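Local coordinates for putative arylalkylamine N-Acetyltransferase 7 (PDB 4FD7), which probably acts as an N-acetyltransferase of the GNAT family, transferring an acetyl group from acetyl-CoA to an amine, at residues 9-14 with 36-41; 46-51 with 101-106; 146-151 with 170-175. One frame throughout, in Å; residues are numbered along the deposited sequence.

Interaction 1 (9-14 with 36-41); sequences VPFPSV and LPEDRF
F11 meets L36 and E38 where the F11–P12 part of 9-14 comes up beside the start of 36-41, the two segments running roughly at right angles. Segment 9-14 is an extended lead-in to strand 14-21; the other segment is a turn with a 3-10 segment at 38-40. The site lies at the base of the β-hairpin 14-21/28-35, which forms one side of the GNAT sheet. Segment 36-41 is the link from the second hairpin strand to helix 41-55. The peptide bond between F11 and P12 is cis.

The contact is small. The F11 ring carries most of it. CG is anti to the backbone N (chi1 -175°), which sends the ring across to the turn. F11 CZ comes within 3.6 Å of L36 O, at an oblique approach. The next ring atom, F11 CE1, lies 4.4 Å from E38 CG. That methylene is near the ring plane, so it meets the edge of F11 and not its face. The touch is van der Waals. P12 sits more loosely, with its CG 4.6 Å from CG of P37.

E38 OE2 forms a salt bridge with R85 NE. F11 also packs on R85, so this arginine touches both segments. D35 fixes the lead-in from the hairpin side, as its carboxylate accepts a bond from the backbone N of S13.

The turn is closed from within. R40 N donates to P37 O at 3.0 Å. F41 N reaches E38 O at the same length, 3.0 Å, and the helix follows directly. The F41 ring is folded back under this turn, with E38 CA 3.5 Å above its plane and displaced toward the rim.

Interaction 2 (46-51 with 101-106); sequences RHMCDY and VNILDV
M48 faces V101 across a helix and a strand whose short axes pass 9.4 Å apart, at 111° between their directions. The closest pair of CA atoms is M48 and V101, at 7.4 Å. V101 and I103 point at the helix; N102 between them points away.

V101 CG1 is the centre of the contact. It lies between two helix side chains, 3.4 Å from H47 ND1 and 3.6 Å from M48 SD. The H47 ring approaches this methyl obliquely. Its other nitrogen, NE2, makes a weak hydrogen bond to V99 O. One face of the ring is covered by Y51, whose CD2 stands 3.6 Å above the ring centre.

M48 is bent at chi2 and chi3 (-68° and -65°). The bends turn SD toward V101 and keep the chain close to the strand, so that M48 CG and M48 CE both lie 4.1 Å from I103 CG1. The contact is buried, and W78 of helix 68-81 also packs on M48.

Helix 41-55 thus lies across one face of the central antiparallel sheet, an α/β packing that belongs to the GNAT acetyltransferase fold.

Interaction 3 (146-151 with 170-175); sequences HYLNAM and RARIPL
L148 and R172 are angled across each other, the leucine methyl lying against the aliphatic part of the arginine. L148 CD2 is 3.8 Å from R172 CG and 3.9 Å from R172 CD. L148 reaches out from its strand with CG anti to the backbone N (chi1 -176°). R172 is extended from CG to NE, so its chain runs past the leucine and carries the guanidinium along the strand to A150. There R172 NH2 comes within 3.4 Å of A150 CB, obliquely to the guanidinium plane. L175, one helical turn after R172, adds an apolar touch: its CD2 is 4.1 Å from L148 CD2.

The strand also has a local bond of its own. A150 N donates to N149 OD1 at 2.7 Å, but meets the carbonyl nearly side-on, at 93°, above its plane and not on a lone pair.

The polar end of R172 is held by residues on neighbouring strands. NH2 bonds to N102 OD1. NH1 bonds to S184 OG and T186 OG1, and S184 OG also bonds to L148 O. The strand and helix flank the chain that carries the R-x-x-G-x-G/A sequence signature, which in GNAT enzymes binds the pyrophosphate of acetyl-CoA.

The chemistry is divided along one side chain. The R172 methylenes pack on leucine, while its buried guanidinium is gripped by three hydrogen bonds to side-chain oxygens. These bonds should fix the rotation of the group and offset the cost of burying a positive charge. The acceptors are neutral, so its charge is probably met there by dipoles.

In the fold
From the N terminus, interaction 1 comes first and closes the loop made by hairpin 14-21/28-35. The chain then enters helix 41-55. Interaction 2 brings this helix onto strand 98-108, after a long excursion through two more helices and strand 88-92. Interaction 3 is a shorter closure, from strand 146-155 to helix 172-179. The three follow in series; none nests or crosses. Interactions 2 and 3 touch through adjacent sheet strands, with D105 O 2.8 Å from N149 N. A side-chain hydrogen bond from R172 NH2 to N102 OD1 also ties helix 172-179 to strand 98-108. Interaction 1 touches neither; its nearest atoms are about 5 Å from interaction 2 and about 6 Å from interaction 3.

Interaction 1 (9-14 with 36-41)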
ATOM      1  N   VAL A   9      11.762   6.325  18.508  1.00 16.08           N
ATOM      2  CA  VAL A   9      12.086   5.298  17.521  1.00 16.42           C
ATOM      3  C   VAL A   9      13.054   5.899  16.508  1.00 15.44           C
ATOM      4  O   VAL A   9      12.771   6.948  15.941  1.00 15.57           O
ATOM      5  CB  VAL A   9      10.814   4.817  16.787  1.00 15.01           C
ATOM      6  CG1 VAL A   9      11.152   3.747  15.762  1.00 15.78           C
ATOM      7  CG2 VAL A   9       9.775   4.299  17.789  1.00 15.99           C
ATOM      8  N   PRO A  10      14.213   5.250  16.278  1.00 16.66           N
ATOM      9  CA  PRO A  10      15.192   5.855  15.359  1.00 16.69           C
ATOM     10  C   PRO A  10      14.600   6.143  13.982  1.00 17.24           C
ATOM     11  O   PRO A  10      13.809   5.342  13.476  1.00 18.31           O
ATOM     12  CB  PRO A  10      16.299   4.790  15.268  1.00 17.30           C
ATOM     13  CG  PRO A  10      16.171   4.021  16.574  1.00 16.88           C
ATOM     14  CD  PRO A  10      14.688   3.968  16.833  1.00 17.02           C
ATOM     15  N   PHE A  11      14.967   7.284  13.403  1.00 16.56           N
ATOM     16  CA  PHE A  11      14.435   7.681  12.115  1.00 17.78           C
ATOM     17  C   PHE A  11      15.479   8.451  11.324  1.00 17.54           C
ATOM     18  O   PHE A  11      16.077   9.400  11.842  1.00 19.88           O
ATOM     19  CB  PHE A  11      13.168   8.526  12.286  1.00 17.96           C
ATOM     20  CG  PHE A  11      12.499   8.878  10.982  1.00 19.15           C
ATOM     21  CD1 PHE A  11      12.772  10.081  10.350  1.00 18.13           C
ATOM     22  CD2 PHE A  11      11.598   7.997  10.386  1.00 16.29           C
ATOM     23  CE1 PHE A  11      12.158  10.408   9.139  1.00 18.52           C
ATOM     24  CE2 PHE A  11      10.976   8.315   9.182  1.00 16.14           C
ATOM     25  CZ  PHE A  11      11.269   9.517   8.554  1.00 17.83           C
ATOM     26  N   PRO A  12      15.705   8.054  10.063  1.00 17.85           N
ATOM     27  CA  PRO A  12      15.135   6.860   9.416  1.00 17.47           C
ATOM     28  C   PRO A  12      15.795   5.555   9.852  1.00 20.03           C
ATOM     29  O   PRO A  12      17.020   5.501   9.969  1.00 22.36           O
ATOM     30  CB  PRO A  12      15.402   7.101   7.929  1.00 18.15           C
ATOM     31  CG  PRO A  12      16.553   8.078   7.902  1.00 21.30           C
ATOM     32  CD  PRO A  12      16.364   8.951   9.098  1.00 21.11           C
ATOM     33  N   SER A  13      14.984   4.524  10.084  1.00 18.18           N
ATOM     34  CA  SER A  13      15.485   3.214  10.456  1.00 17.50           C
ATOM     35  C   SER A  13      15.461   2.272   9.271  1.00 17.80           C
ATOM     36  O   SER A  13      14.579   2.361   8.409  1.00 14.95           O
ATOM     37  CB  SER A  13      14.633   2.615  11.567  1.00 19.24           C
ATOM     38  OG  SER A  13      14.772   3.382  12.750  1.00 20.56           O
ATOM     39  N   VAL A  14      16.417   1.353   9.239  1.00 17.52           N
ATOM     40  CA  VAL A  14      16.357   0.259   8.283  1.00 15.47           C
ATOM     41  C   VAL A  14      15.642  -0.917   8.923  1.00 17.48           C
ATOM     42  O   VAL A  14      16.040  -1.407   9.982  1.00 18.04           O
ATOM     43  CB  VAL A  14      17.756  -0.170   7.810  1.00 15.78           C
ATOM     44  CG1 VAL A  14      17.642  -1.333   6.806  1.00 16.77           C
ATOM     45  CG2 VAL A  14      18.462   1.020   7.175  1.00 16.26           C
ATOM     46  N   LEU A  36      11.056   6.034   4.847  1.00 14.78           N
ATOM     47  CA  LEU A  36      11.241   6.951   3.731  1.00 14.59           C
ATOM     48  C   LEU A  36      11.730   8.296   4.260  1.00 14.14           C
ATOM     49  O   LEU A  36      11.008   8.957   5.008  1.00 14.21           O
ATOM     50  CB  LEU A  36       9.906   7.141   2.996  1.00 13.95           C
ATOM     51  CG  LEU A  36       9.929   8.188   1.883  1.00 15.78           C
ATOM     52  CD1 LEU A  36      10.767   7.695   0.707  1.00 16.98           C
ATOM     53  CD2 LEU A  36       8.505   8.537   1.420  1.00 15.60           C
ATOM     54  N   PRO A  37      12.966   8.699   3.895  1.00 13.26           N
ATOM     55  CA  PRO A  37      13.506   9.975   4.376  1.00 17.79           C
ATOM     56  C   PRO A  37      12.685  11.148   3.870  1.00 16.53           C
ATOM     57  O   PRO A  37      12.161  11.102   2.753  1.00 17.88           O
ATOM     58  CB  PRO A  37      14.923  10.013   3.769  1.00 17.03           C
ATOM     59  CG  PRO A  37      15.270   8.575   3.502  1.00 16.96           C
ATOM     60  CD  PRO A  37      13.954   7.951   3.093  1.00 16.39           C
ATOM     61  N   GLU A  38      12.568  12.191   4.679  1.00 18.30           N
ATOM     62  CA  GLU A  38      11.765  13.344   4.279  1.00 18.61           C
ATOM     63  C   GLU A  38      12.213  13.934   2.935  1.00 19.65           C
ATOM     64  O   GLU A  38      11.383  14.284   2.099  1.00 18.15           O
ATOM     65  CB  GLU A  38      11.761  14.409   5.373  1.00 18.54           C
ATOM     66  CG  GLU A  38      11.099  13.952   6.685  1.00 19.33           C
ATOM     67  CD  GLU A  38       9.880  14.786   7.044  1.00 22.49           C
ATOM     68  OE1 GLU A  38       9.578  15.735   6.284  1.00 21.48           O
ATOM     69  OE2 GLU A  38       9.216  14.493   8.072  1.00 22.09           O
ATOM     70  N   ASP A  39      13.524  13.997   2.705  1.00 19.62           N
ATOM     71  CA  ASP A  39      14.033  14.620   1.478  1.00 20.26           C
ATOM     72  C   ASP A  39      13.844  13.736   0.250  1.00 19.05           C
ATOM     73  O   ASP A  39      14.299  14.077  -0.837  1.00 20.24           O
ATOM     74  CB  ASP A  39      15.513  15.003   1.628  1.00 21.54           C
ATOM     75  CG  ASP A  39      16.413  13.799   1.821  1.00 22.93           C
ATOM     76  OD1 ASP A  39      15.893  12.679   1.978  1.00 20.94           O
ATOM     77  OD2 ASP A  39      17.650  13.981   1.837  1.00 26.60           O
ATOM     78  N   ARG A  40      13.184  12.596   0.421  1.00 19.55           N
ATOM     79  CA  ARG A  40      12.798  11.770  -0.722  1.00 18.73           C
ATOM     80  C   ARG A  40      11.275  11.719  -0.910  1.00 19.07           C
ATOM     81  O   ARG A  40      10.767  11.003  -1.797  1.00 19.34           O
ATOM     82  CB  ARG A  40      13.343  10.354  -0.574  1.00 19.28           C
ATOM     83  CG  ARG A  40      14.841  10.266  -0.291  1.00 20.64           C
ATOM     84  CD  ARG A  40      15.703  10.957  -1.354  1.00 20.51           C
ATOM     85  NE  ARG A  40      15.469  10.484  -2.728  1.00 18.98           N
ATOM     86  CZ  ARG A  40      15.978   9.380  -3.274  1.00 20.21           C
ATOM     87  NH1 ARG A  40      15.691   9.083  -4.536  1.00 22.09           N
ATOM     88  NH2 ARG A  40      16.763   8.560  -2.578  1.00 21.34           N
ATOM     89  N   PHE A  41      10.548  12.480  -0.094  1.00 19.08           N
ATOM     90  CA  PHE A  41       9.086  12.480  -0.194  1.00 17.71           C
ATOM     91  C   PHE A  41       8.602  12.716  -1.637  1.00 18.98           C
ATOM     92  O   PHE A  41       7.835  11.912  -2.174  1.00 18.01           O
ATOM     93  CB  PHE A  41       8.445  13.496   0.760  1.00 17.73           C
ATOM     94  CG  PHE A  41       8.347  13.022   2.191  1.00 16.52           C
ATOM     95  CD1 PHE A  41       8.915  11.818   2.587  1.00 17.03           C
ATOM     96  CD2 PHE A  41       7.662  13.771   3.132  1.00 17.34           C
ATOM     97  CE1 PHE A  41       8.813  11.380   3.906  1.00 16.14           C
ATOM     98  CE2 PHE A  41       7.549  13.347   4.442  1.00 17.23           C
ATOM     99  CZ  PHE A  41       8.127  12.149   4.835  1.00 16.89           C
TER

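Interaction 2 (46-51 with 101-106)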
ATOM      1  N   ARG A  46       6.538  10.908  -6.955  1.00 18.98           N
ATOM      2  CA  ARG A  46       6.684  10.776  -8.392  1.00 18.91           C
ATOM      3  C   ARG A  46       6.738   9.310  -8.795  1.00 18.85           C
ATOM      4  O   ARG A  46       6.105   8.906  -9.779  1.00 19.42           O
ATOM      5  CB  ARG A  46       7.877  11.594  -8.899  1.00 20.43           C
ATOM      6  CG  ARG A  46       7.509  13.064  -9.039  1.00 20.77           C
ATOM      7  CD  ARG A  46       8.691  14.034  -8.987  1.00 22.63           C
ATOM      8  NE  ARG A  46       8.196  15.409  -8.908  1.00 19.12           N
ATOM      9  CZ  ARG A  46       8.941  16.503  -9.078  1.00 22.25           C
ATOM     10  NH1 ARG A  46      10.240  16.414  -9.326  1.00 21.90           N
ATOM     11  NH2 ARG A  46       8.377  17.700  -9.004  1.00 22.18           N
ATOM     12  N   HIS A  47       7.418   8.504  -7.983  1.00 16.82           N
ATOM     13  CA  HIS A  47       7.498   7.083  -8.259  1.00 17.64           C
ATOM     14  C   HIS A  47       6.078   6.519  -8.251  1.00 17.19           C
ATOM     15  O   HIS A  47       5.684   5.785  -9.165  1.00 17.26           O
ATOM     16  CB  HIS A  47       8.364   6.410  -7.194  1.00 16.32           C
ATOM     17  CG  HIS A  47       8.605   4.960  -7.424  1.00 19.41           C
ATOM     18  ND1 HIS A  47       7.664   3.993  -7.148  1.00 18.49           N
ATOM     19  CD2 HIS A  47       9.710   4.297  -7.846  1.00 18.43           C
ATOM     20  CE1 HIS A  47       8.164   2.805  -7.420  1.00 18.84           C
ATOM     21  NE2 HIS A  47       9.409   2.966  -7.840  1.00 19.28           N
ATOM     22  N   MET A  48       5.290   6.921  -7.254  1.00 17.33           N
ATOM     23  CA  MET A  48       3.923   6.420  -7.158  1.00 18.06           C
ATOM     24  C   MET A  48       3.139   6.825  -8.408  1.00 17.41           C
ATOM     25  O   MET A  48       2.387   6.024  -8.956  1.00 17.39           O
ATOM     26  CB  MET A  48       3.236   6.925  -5.883  1.00 17.26           C
ATOM     27  CG  MET A  48       3.837   6.380  -4.571  1.00 16.10           C
ATOM     28  SD  MET A  48       3.591   4.599  -4.287  1.00 21.55           S
ATOM     29  CE  MET A  48       1.827   4.508  -4.115  1.00 17.23           C
ATOM     30  N   CYS A  49       3.344   8.050  -8.883  1.00 15.73           N
ATOM     31  CA  CYS A  49       2.602   8.506 -10.044  1.00 15.27           C
ATOM     32  C   CYS A  49       3.072   7.819 -11.305  1.00 18.55           C
ATOM     33  O   CYS A  49       2.293   7.623 -12.238  1.00 21.51           O
ATOM     34  CB  CYS A  49       2.769  10.008 -10.201  1.00 17.49           C
ATOM     35  SG  CYS A  49       1.974  10.884  -8.872  1.00 19.09           S
ATOM     36  N   ASP A  50       4.346   7.438 -11.343  1.00 19.96           N
ATOM     37  CA  ASP A  50       4.916   6.981 -12.603  1.00 18.36           C
ATOM     38  C   ASP A  50       4.556   5.532 -12.827  1.00 19.64           C
ATOM     39  O   ASP A  50       4.434   5.069 -13.964  1.00 20.11           O
ATOM     40  CB  ASP A  50       6.440   7.099 -12.581  1.00 18.80           C
ATOM     41  CG  ASP A  50       6.922   8.499 -12.855  1.00 21.42           C
ATOM     42  OD1 ASP A  50       6.105   9.339 -13.277  1.00 22.00           O
ATOM     43  OD2 ASP A  50       8.129   8.755 -12.653  1.00 23.20           O
ATOM     44  N   TYR A  51       4.405   4.813 -11.727  1.00 17.65           N
ATOM     45  CA  TYR A  51       4.234   3.381 -11.810  1.00 16.41           C
ATOM     46  C   TYR A  51       2.910   2.893 -11.230  1.00 17.55           C
ATOM     47  O   TYR A  51       2.058   2.408 -11.966  1.00 19.25           O
ATOM     48  CB  TYR A  51       5.444   2.695 -11.186  1.00 19.58           C
ATOM     49  CG  TYR A  51       6.738   3.212 -11.772  1.00 18.96           C
ATOM     50  CD1 TYR A  51       7.039   3.018 -13.118  1.00 21.25           C
ATOM     51  CD2 TYR A  51       7.646   3.916 -10.993  1.00 20.11           C
ATOM     52  CE1 TYR A  51       8.220   3.494 -13.669  1.00 22.97           C
ATOM     53  CE2 TYR A  51       8.838   4.397 -11.533  1.00 21.23           C
ATOM     54  CZ  TYR A  51       9.116   4.186 -12.869  1.00 23.56           C
ATOM     55  OH  TYR A  51      10.294   4.661 -13.399  1.00 23.01           O
ATOM     56  N   VAL A 101       8.080   1.656  -3.278  1.00 15.46           N
ATOM     57  CA  VAL A 101       7.607   2.457  -2.159  1.00 14.86           C
ATOM     58  C   VAL A 101       6.207   1.992  -1.744  1.00 17.31           C
ATOM     59  O   VAL A 101       5.458   1.463  -2.556  1.00 19.11           O
ATOM     60  CB  VAL A 101       7.722   4.000  -2.440  1.00 17.90           C
ATOM     61  CG1 VAL A 101       7.190   4.359  -3.795  1.00 18.77           C
ATOM     62  CG2 VAL A 101       7.044   4.839  -1.368  1.00 18.04           C
ATOM     63  N   ASN A 102       5.891   2.119  -0.456  1.00 14.79           N
ATOM     64  CA  ASN A 102       4.589   1.730   0.078  1.00 15.10           C
ATOM     65  C   ASN A 102       4.192   2.894   0.963  1.00 14.05           C
ATOM     66  O   ASN A 102       4.846   3.159   1.972  1.00 11.04           O
ATOM     67  CB  ASN A 102       4.722   0.460   0.931  1.00 13.40           C
ATOM     68  CG  ASN A 102       3.440  -0.391   0.978  1.00 14.97           C
ATOM     69  OD1 ASN A 102       3.461  -1.506   1.501  1.00 15.68           O
ATOM     70  ND2 ASN A 102       2.334   0.128   0.457  1.00 15.38           N
ATOM     71  N   ILE A 103       3.153   3.623   0.561  1.00 14.50           N
ATOM     72  CA  ILE A 103       2.671   4.741   1.366  1.00 14.35           C
ATOM     73  C   ILE A 103       1.730   4.205   2.436  1.00 14.57           C
ATOM     74  O   ILE A 103       0.707   3.600   2.124  1.00 14.54           O
ATOM     75  CB  ILE A 103       1.968   5.813   0.503  1.00 14.01           C
ATOM     76  CG1 ILE A 103       2.894   6.278  -0.627  1.00 17.63           C
ATOM     77  CG2 ILE A 103       1.541   6.999   1.355  1.00 14.50           C
ATOM     78  CD1 ILE A 103       4.122   7.046  -0.138  1.00 15.07           C
ATOM     79  N   LEU A 104       2.091   4.414   3.702  1.00 14.27           N
ATOM     80  CA  LEU A 104       1.380   3.789   4.800  1.00 13.57           C
ATOM     81  C   LEU A 104       0.880   4.836   5.794  1.00 13.05           C
ATOM     82  O   LEU A 104       1.477   5.917   5.939  1.00 14.15           O
ATOM     83  CB  LEU A 104       2.302   2.810   5.557  1.00 14.35           C
ATOM     84  CG  LEU A 104       3.112   1.711   4.854  1.00 12.89           C
ATOM     85  CD1 LEU A 104       3.869   0.899   5.891  1.00 13.43           C
ATOM     86  CD2 LEU A 104       2.251   0.797   4.039  1.00 12.32           C
ATOM     87  N   ASP A 105      -0.202   4.511   6.491  1.00 13.13           N
ATOM     88  CA  ASP A 105      -0.549   5.282   7.688  1.00 13.23           C
ATOM     89  C   ASP A 105      -1.255   4.391   8.696  1.00 14.82           C
ATOM     90  O   ASP A 105      -1.382   3.196   8.473  1.00 14.69           O
ATOM     91  CB  ASP A 105      -1.356   6.543   7.352  1.00 15.36           C
ATOM     92  CG  ASP A 105      -2.752   6.245   6.845  1.00 17.75           C
ATOM     93  OD1 ASP A 105      -3.132   5.063   6.698  1.00 19.76           O
ATOM     94  OD2 ASP A 105      -3.475   7.226   6.572  1.00 21.98           O
ATOM     95  N   VAL A 106      -1.719   4.957   9.805  1.00 12.94           N
ATOM     96  CA  VAL A 106      -2.398   4.134  10.799  1.00 12.61           C
ATOM     97  C   VAL A 106      -3.904   4.379  10.783  1.00 14.95           C
ATOM     98  O   VAL A 106      -4.353   5.524  10.850  1.00 16.82           O
ATOM     99  CB  VAL A 106      -1.788   4.338  12.198  1.00 13.79           C
ATOM    100  CG1 VAL A 106      -2.561   3.553  13.276  1.00 14.62           C
ATOM    101  CG2 VAL A 106      -0.316   3.916  12.178  1.00 14.91           C
TER

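Interaction 3 (146-151 with 170-175)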
ATOM      1  N   HIS A 146      -6.217   0.213  16.616  1.00 16.05           N
ATOM      2  CA  HIS A 146      -5.374   0.705  15.530  1.00 16.08           C
ATOM      3  C   HIS A 146      -4.825  -0.425  14.671  1.00 15.88           C
ATOM      4  O   HIS A 146      -4.645  -1.546  15.150  1.00 15.81           O
ATOM      5  CB  HIS A 146      -4.196   1.512  16.079  1.00 17.12           C
ATOM      6  CG  HIS A 146      -4.573   2.509  17.129  1.00 18.69           C
ATOM      7  ND1 HIS A 146      -5.201   3.697  16.831  1.00 19.01           N
ATOM      8  CD2 HIS A 146      -4.398   2.497  18.472  1.00 19.21           C
ATOM      9  CE1 HIS A 146      -5.407   4.374  17.949  1.00 20.22           C
ATOM     10  NE2 HIS A 146      -4.928   3.670  18.956  1.00 21.96           N
ATOM     11  N   TYR A 147      -4.546  -0.117  13.403  1.00 14.86           N
ATOM     12  CA  TYR A 147      -3.752  -1.016  12.557  1.00 14.06           C
ATOM     13  C   TYR A 147      -3.013  -0.290  11.434  1.00 12.03           C
ATOM     14  O   TYR A 147      -3.450   0.737  10.953  1.00 12.42           O
ATOM     15  CB  TYR A 147      -4.587  -2.160  11.984  1.00 15.66           C
ATOM     16  CG  TYR A 147      -5.659  -1.783  10.972  1.00 14.65           C
ATOM     17  CD1 TYR A 147      -5.356  -1.613   9.619  1.00 12.86           C
ATOM     18  CD2 TYR A 147      -6.981  -1.648  11.362  1.00 16.13           C
ATOM     19  CE1 TYR A 147      -6.352  -1.303   8.693  1.00 15.30           C
ATOM     20  CE2 TYR A 147      -7.971  -1.347  10.455  1.00 15.48           C
ATOM     21  CZ  TYR A 147      -7.657  -1.177   9.125  1.00 16.96           C
ATOM     22  OH  TYR A 147      -8.656  -0.869   8.227  1.00 18.26           O
ATOM     23  N   LEU A 148      -1.889  -0.849  11.008  1.00 13.01           N
ATOM     24  CA  LEU A 148      -1.102  -0.257   9.935  1.00 11.75           C
ATOM     25  C   LEU A 148      -1.771  -0.530   8.588  1.00 12.69           C
ATOM     26  O   LEU A 148      -1.919  -1.675   8.195  1.00 12.12           O
ATOM     27  CB  LEU A 148       0.308  -0.848   9.917  1.00 11.73           C
ATOM     28  CG  LEU A 148       1.248  -0.215   8.892  1.00 11.90           C
ATOM     29  CD1 LEU A 148       1.430   1.268   9.175  1.00 10.26           C
ATOM     30  CD2 LEU A 148       2.593  -0.940   8.898  1.00 15.06           C
ATOM     31  N   ASN A 149      -2.166   0.537   7.902  1.00 14.40           N
ATOM     32  CA  ASN A 149      -2.849   0.462   6.619  1.00 12.83           C
ATOM     33  C   ASN A 149      -1.973   1.080   5.545  1.00 13.27           C
ATOM     34  O   ASN A 149      -0.912   1.663   5.841  1.00 13.84           O
ATOM     35  CB  ASN A 149      -4.167   1.222   6.710  1.00 14.54           C
ATOM     36  CG  ASN A 149      -5.141   0.883   5.584  1.00 15.21           C
ATOM     37  OD1 ASN A 149      -4.888   0.026   4.732  1.00 16.08           O
ATOM     38  ND2 ASN A 149      -6.273   1.563   5.588  1.00 19.68           N
ATOM     39  N   ALA A 150      -2.436   0.994   4.301  1.00 13.67           N
ATOM     40  CA  ALA A 150      -1.653   1.444   3.157  1.00 12.20           C
ATOM     41  C   ALA A 150      -2.534   2.037   2.073  1.00 14.88           C
ATOM     42  O   ALA A 150      -3.709   1.690   1.953  1.00 15.56           O
ATOM     43  CB  ALA A 150      -0.875   0.295   2.587  1.00 13.71           C
ATOM     44  N   MET A 151      -1.942   2.900   1.254  1.00 13.96           N
ATOM     45  CA  MET A 151      -2.610   3.425   0.067  1.00 17.00           C
ATOM     46  C   MET A 151      -1.663   3.295  -1.116  1.00 16.05           C
ATOM     47  O   MET A 151      -1.255   4.296  -1.700  1.00 19.36           O
ATOM     48  CB  MET A 151      -3.001   4.893   0.263  1.00 18.70           C
ATOM     49  CG  MET A 151      -3.816   5.505  -0.876  1.00 18.40           C
ATOM     50  SD  MET A 151      -5.335   4.623  -1.229  1.00 27.89           S
ATOM     51  CE  MET A 151      -5.075   4.101  -2.927  1.00 23.62           C
ATOM     52  N   ARG A 170       7.029  -7.428   4.026  1.00 13.28           N
ATOM     53  CA  ARG A 170       7.551  -8.165   5.159  1.00 14.75           C
ATOM     54  C   ARG A 170       8.135  -7.189   6.164  1.00 13.78           C
ATOM     55  O   ARG A 170       8.085  -7.424   7.380  1.00 14.88           O
ATOM     56  CB  ARG A 170       8.595  -9.224   4.736  1.00 14.91           C
ATOM     57  CG  ARG A 170       8.793 -10.282   5.818  1.00 16.31           C
ATOM     58  CD  ARG A 170      10.028 -11.146   5.547  1.00 20.05           C
ATOM     59  NE  ARG A 170       9.973 -11.719   4.206  1.00 20.26           N
ATOM     60  CZ  ARG A 170       9.306 -12.829   3.897  1.00 21.81           C
ATOM     61  NH1 ARG A 170       8.637 -13.488   4.836  1.00 18.34           N
ATOM     62  NH2 ARG A 170       9.309 -13.281   2.650  1.00 22.48           N
ATOM     63  N   ALA A 171       8.665  -6.078   5.658  1.00 13.72           N
ATOM     64  CA  ALA A 171       9.176  -5.010   6.538  1.00 14.80           C
ATOM     65  C   ALA A 171       8.162  -4.399   7.525  1.00 13.86           C
ATOM     66  O   ALA A 171       8.549  -3.665   8.436  1.00 14.57           O
ATOM     67  CB  ALA A 171       9.832  -3.907   5.716  1.00 14.03           C
ATOM     68  N   ARG A 172       6.880  -4.685   7.347  1.00 13.80           N
ATOM     69  CA  ARG A 172       5.860  -4.146   8.241  1.00 14.59           C
ATOM     70  C   ARG A 172       5.978  -4.775   9.622  1.00 14.83           C
ATOM     71  O   ARG A 172       5.593  -4.180  10.644  1.00 15.25           O
ATOM     72  CB  ARG A 172       4.469  -4.397   7.660  1.00 12.48           C
ATOM     73  CG  ARG A 172       4.111  -3.443   6.525  1.00 11.13           C
ATOM     74  CD  ARG A 172       2.680  -3.681   6.069  1.00 11.64           C
ATOM     75  NE  ARG A 172       2.428  -3.053   4.771  1.00 12.97           N
ATOM     76  CZ  ARG A 172       1.232  -3.003   4.193  1.00 12.65           C
ATOM     77  NH1 ARG A 172       0.169  -3.525   4.802  1.00 11.31           N
ATOM     78  NH2 ARG A 172       1.102  -2.419   3.014  1.00 12.57           N
ATOM     79  N   ILE A 173       6.536  -5.979   9.645  1.00 14.36           N
ATOM     80  CA  ILE A 173       6.647  -6.741  10.878  1.00 14.67           C
ATOM     81  C   ILE A 173       7.559  -6.038  11.897  1.00 15.79           C
ATOM     82  O   ILE A 173       7.110  -5.739  13.012  1.00 15.06           O
ATOM     83  CB  ILE A 173       7.056  -8.218  10.616  1.00 15.41           C
ATOM     84  CG1 ILE A 173       5.949  -8.951   9.852  1.00 15.20           C
ATOM     85  CG2 ILE A 173       7.342  -8.915  11.908  1.00 17.48           C
ATOM     86  CD1 ILE A 173       6.348 -10.327   9.374  1.00 17.26           C
ATOM     87  N   PRO A 174       8.832  -5.761  11.537  1.00 15.35           N
ATOM     88  CA  PRO A 174       9.611  -5.027  12.545  1.00 14.93           C
ATOM     89  C   PRO A 174       9.121  -3.590  12.763  1.00 13.98           C
ATOM     90  O   PRO A 174       9.209  -3.105  13.890  1.00 14.84           O
ATOM     91  CB  PRO A 174      11.046  -5.043  11.983  1.00 18.45           C
ATOM     92  CG  PRO A 174      10.894  -5.338  10.531  1.00 16.69           C
ATOM     93  CD  PRO A 174       9.653  -6.154  10.372  1.00 15.33           C
ATOM     94  N   LEU A 175       8.607  -2.929  11.729  1.00 14.44           N
ATOM     95  CA  LEU A 175       8.099  -1.560  11.894  1.00 15.29           C
ATOM     96  C   LEU A 175       6.972  -1.516  12.927  1.00 13.89           C
ATOM     97  O   LEU A 175       6.968  -0.648  13.802  1.00 14.95           O
ATOM     98  CB  LEU A 175       7.608  -0.980  10.559  1.00 16.32           C
ATOM     99  CG  LEU A 175       6.890   0.378  10.602  1.00 15.33           C
ATOM    100  CD1 LEU A 175       7.784   1.495  11.167  1.00 15.29           C
ATOM    101  CD2 LEU A 175       6.360   0.767   9.227  1.00 13.02           C
TER